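Local coordinates for protein putative DD-carboxypeptidase TP_0574 (Treponema pallidum, PDB 1O75) that shows zinc-dependent carboxypeptidase activity on synthetic depsipeptides, binds penicillin and is possibly a D,D-carboxypeptidase that may lower peptidoglycan cross-linking, at residues V158-A170 with T186-F198. The protein carries 2 engineered substitutions. Sequence-based numbering, arbitrary orientation.
Sequences VPVAVPHELKGIA and TNGLKTMLTEDSF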
# COMPACT_ATOMS: atom_id res chain seq x y z
N VAL B 158 21.90 16.67 14.04
CA VAL B 158 22.43 15.72 15.01
C VAL B 158 22.58 16.49 16.33
O VAL B 158 23.27 17.50 16.37
CB VAL B 158 23.82 15.20 14.58
CG1 VAL B 158 24.39 14.28 15.68
CG2 VAL B 158 23.73 14.47 13.23
N PRO B 159 21.95 16.01 17.42
CA PRO B 159 22.10 16.74 18.69
C PRO B 159 23.53 16.61 19.22
O PRO B 159 24.05 15.50 19.40
CB PRO B 159 21.06 16.08 19.60
CG PRO B 159 21.02 14.66 19.08
CD PRO B 159 21.08 14.84 17.58
N VAL B 160 24.17 17.75 19.45
CA VAL B 160 25.54 17.73 19.94
C VAL B 160 25.83 18.64 21.14
O VAL B 160 25.06 19.56 21.45
CB VAL B 160 26.55 18.10 18.82
CG1 VAL B 160 26.57 17.03 17.74
CG2 VAL B 160 26.20 19.47 18.21
N ALA B 161 26.94 18.32 21.81
CA ALA B 161 27.45 19.10 22.95
C ALA B 161 28.79 19.56 22.42
O ALA B 161 29.61 18.73 22.01
CB ALA B 161 27.64 18.21 24.17
N VAL B 162 29.00 20.87 22.39
CA VAL B 162 30.22 21.45 21.84
C VAL B 162 31.00 22.22 22.91
O VAL B 162 30.49 23.16 23.50
CB VAL B 162 29.91 22.42 20.67
CG1 VAL B 162 31.19 23.04 20.12
CG2 VAL B 162 29.16 21.68 19.57
N PRO B 163 32.26 21.81 23.16
CA PRO B 163 33.07 22.50 24.17
C PRO B 163 33.35 23.92 23.67
O PRO B 163 33.53 24.14 22.47
CB PRO B 163 34.35 21.66 24.23
CG PRO B 163 33.91 20.30 23.71
CD PRO B 163 32.99 20.68 22.58
N HIS B 164 33.39 24.86 24.60
CA HIS B 164 33.65 26.26 24.27
C HIS B 164 34.78 26.46 23.25
O HIS B 164 34.60 27.17 22.26
CB HIS B 164 33.98 27.04 25.54
CG HIS B 164 34.18 28.50 25.30
ND1 HIS B 164 33.14 29.36 25.02
CD2 HIS B 164 35.31 29.24 25.24
CE1 HIS B 164 33.62 30.57 24.79
NE2 HIS B 164 34.94 30.53 24.92
N GLU B 165 35.92 25.84 23.47
CA GLU B 165 37.05 25.99 22.56
C GLU B 165 36.78 25.52 21.13
O GLU B 165 37.48 25.92 20.20
CB GLU B 165 38.28 25.24 23.09
CG GLU B 165 38.03 23.76 23.38
CD GLU B 165 37.57 23.53 24.81
OE1 GLU B 165 36.62 24.19 25.26
OE2 GLU B 165 38.18 22.67 25.49
N LEU B 166 35.76 24.68 20.96
CA LEU B 166 35.44 24.17 19.63
C LEU B 166 34.28 24.88 18.95
O LEU B 166 34.06 24.73 17.74
CB LEU B 166 35.14 22.67 19.71
CG LEU B 166 36.34 21.81 20.12
CD1 LEU B 166 35.93 20.35 20.23
CD2 LEU B 166 37.44 21.98 19.09
N LYS B 167 33.54 25.65 19.73
CA LYS B 167 32.37 26.38 19.26
C LYS B 167 32.52 27.02 17.88
O LYS B 167 31.60 26.96 17.07
CB LYS B 167 32.01 27.45 20.29
CG LYS B 167 30.64 28.07 20.09
CD LYS B 167 30.11 28.61 21.41
CE LYS B 167 28.70 29.12 21.26
NZ LYS B 167 28.11 29.48 22.57
N GLY B 168 33.68 27.60 17.62
CA GLY B 168 33.90 28.27 16.35
C GLY B 168 34.01 27.37 15.14
O GLY B 168 33.40 27.62 14.11
N ILE B 169 34.81 26.32 15.26
CA ILE B 169 34.98 25.42 14.14
C ILE B 169 33.69 24.64 13.91
O ILE B 169 33.35 24.29 12.78
CB ILE B 169 36.16 24.46 14.38
CG1 ILE B 169 36.34 23.55 13.17
CG2 ILE B 169 35.93 23.66 15.64
CD1 ILE B 169 37.64 22.79 13.17
N ALA B 170 32.96 24.40 14.99
CA ALA B 170 31.69 23.68 14.95
C ALA B 170 30.69 24.42 14.04
O ALA B 170 30.08 23.82 13.15
CB ALA B 170 31.12 23.56 16.35
N THR B 186 19.64 15.10 26.50
CA THR B 186 19.01 14.76 25.23
C THR B 186 19.37 13.36 24.72
O THR B 186 20.55 13.00 24.67
CB THR B 186 19.39 15.78 24.16
OG1 THR B 186 18.88 17.06 24.56
CG2 THR B 186 18.80 15.40 22.78
N ASN B 187 18.36 12.59 24.33
CA ASN B 187 18.62 11.25 23.83
C ASN B 187 19.36 11.30 22.50
O ASN B 187 18.87 11.90 21.54
CB ASN B 187 17.31 10.49 23.65
CG ASN B 187 17.53 9.05 23.21
OD1 ASN B 187 18.37 8.34 23.78
ND2 ASN B 187 16.77 8.61 22.22
N GLY B 188 20.54 10.69 22.45
CA GLY B 188 21.29 10.66 21.20
C GLY B 188 22.37 11.71 21.10
O GLY B 188 23.02 11.85 20.07
N LEU B 189 22.57 12.45 22.19
CA LEU B 189 23.58 13.51 22.23
C LEU B 189 24.97 12.98 21.93
O LEU B 189 25.39 12.00 22.54
CB LEU B 189 23.58 14.15 23.63
CG LEU B 189 24.42 15.42 23.81
CD1 LEU B 189 23.69 16.63 23.21
CD2 LEU B 189 24.66 15.65 25.31
N LYS B 190 25.67 13.62 21.00
CA LYS B 190 27.03 13.23 20.65
C LYS B 190 27.93 14.41 21.02
O LYS B 190 27.59 15.56 20.73
CB LYS B 190 27.17 12.93 19.16
CG LYS B 190 26.42 11.68 18.68
CD LYS B 190 26.43 11.66 17.16
CE LYS B 190 26.81 10.34 16.59
NZ LYS B 190 28.22 9.99 16.82
N THR B 191 29.07 14.13 21.64
CA THR B 191 29.98 15.19 22.07
C THR B 191 31.13 15.45 21.10
O THR B 191 31.83 14.53 20.68
CB THR B 191 30.50 14.86 23.48
OG1 THR B 191 29.37 14.78 24.37
CG2 THR B 191 31.48 15.94 23.99
N MET B 192 31.31 16.70 20.71
CA MET B 192 32.40 17.02 19.80
C MET B 192 33.68 16.79 20.59
O MET B 192 33.84 17.36 21.67
CB MET B 192 32.30 18.47 19.33
CG MET B 192 33.22 18.78 18.17
SD MET B 192 32.86 20.39 17.43
CE MET B 192 33.82 20.30 15.98
N LEU B 193 34.56 15.93 20.08
CA LEU B 193 35.81 15.57 20.75
C LEU B 193 37.00 16.38 20.27
O LEU B 193 37.89 16.71 21.05
CB LEU B 193 36.11 14.08 20.55
CG LEU B 193 35.04 13.12 21.10
CD1 LEU B 193 35.28 11.71 20.59
CD2 LEU B 193 35.07 13.17 22.62
N THR B 194 37.04 16.65 18.97
CA THR B 194 38.13 17.43 18.41
C THR B 194 37.54 18.30 17.32
O THR B 194 36.32 18.29 17.09
CB THR B 194 39.22 16.54 17.79
OG1 THR B 194 38.68 15.87 16.64
CG2 THR B 194 39.72 15.50 18.79
N GLU B 195 38.40 19.04 16.63
CA GLU B 195 37.96 19.92 15.57
C GLU B 195 37.24 19.16 14.45
O GLU B 195 36.52 19.76 13.65
CB GLU B 195 39.17 20.64 14.99
CG GLU B 195 40.11 19.73 14.25
CD GLU B 195 41.37 20.44 13.82
OE1 GLU B 195 41.27 21.58 13.33
OE2 GLU B 195 42.47 19.85 13.97
N ASP B 196 37.42 17.85 14.40
CA ASP B 196 36.78 17.09 13.33
C ASP B 196 36.27 15.71 13.75
O ASP B 196 36.28 14.79 12.94
CB ASP B 196 37.75 16.94 12.17
CG ASP B 196 38.92 16.04 12.50
OD1 ASP B 196 39.07 15.66 13.69
OD2 ASP B 196 39.69 15.70 11.57
N SER B 197 35.81 15.57 14.99
CA SER B 197 35.31 14.26 15.43
C SER B 197 34.31 14.37 16.57
O SER B 197 34.41 15.25 17.43
CB SER B 197 36.48 13.36 15.85
OG SER B 197 36.99 13.73 17.13
N PHE B 198 33.32 13.47 16.57
CA PHE B 198 32.29 13.45 17.60
C PHE B 198 32.22 12.08 18.24
O PHE B 198 32.49 11.07 17.60
CB PHE B 198 30.92 13.82 17.02
CG PHE B 198 30.85 15.23 16.46
CD1 PHE B 198 31.44 15.54 15.24
CD2 PHE B 198 30.21 16.24 17.18
CE1 PHE B 198 31.37 16.85 14.72
CE2 PHE B 198 30.14 17.53 16.69
CZ PHE B 198 30.73 17.84 15.45
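Met192 reaches from strand 190-194 across the end of strand 158-163 into the first turn of the helix that follows. Met192 CB lies 4.0 Å from Pro163 CD, the two side chains crossing at about a right angle. With CG anti to the backbone N (chi1 -168°) and the chain extended beyond it, the thioether runs on toward the helix. Met192 CG meets Leu166 CD1 at 3.7 Å and also sits over one face of the Phe198 ring, offset toward its rim. Met192 SD touches Ala170 CB at 3.8 Å, with Leu166 CB and Val162 CG1 also close. Met192 CE ends 4.0 Å from Ile169 CG2.

The two strands are parallel neighbours in the large mixed sheet of the N-terminal domain, and strand 8-16 pairs with the other edge of strand 158-163. Three backbone hydrogen bonds join them: Lys190 N to Pro159 O, Ala161 N to Lys190 O, and Met192 N to Ala161 O. The last is nearly straight, 170° at the hydrogen.

Val160 and Lys190 share one face of the sheet. Val160 CG1 lies 3.8 Å from Phe198 CE2, and Val158 CG1 packs on Lys190 CD at 3.6 Å. The bent lysine chain then carries NZ away to Ser199 O, Tyr20 O and a salt bridge with Glu24. Ala161 and Thr191 share the opposite face, where Leu189 CD2 comes within 4.1 Å of Ala161 CB.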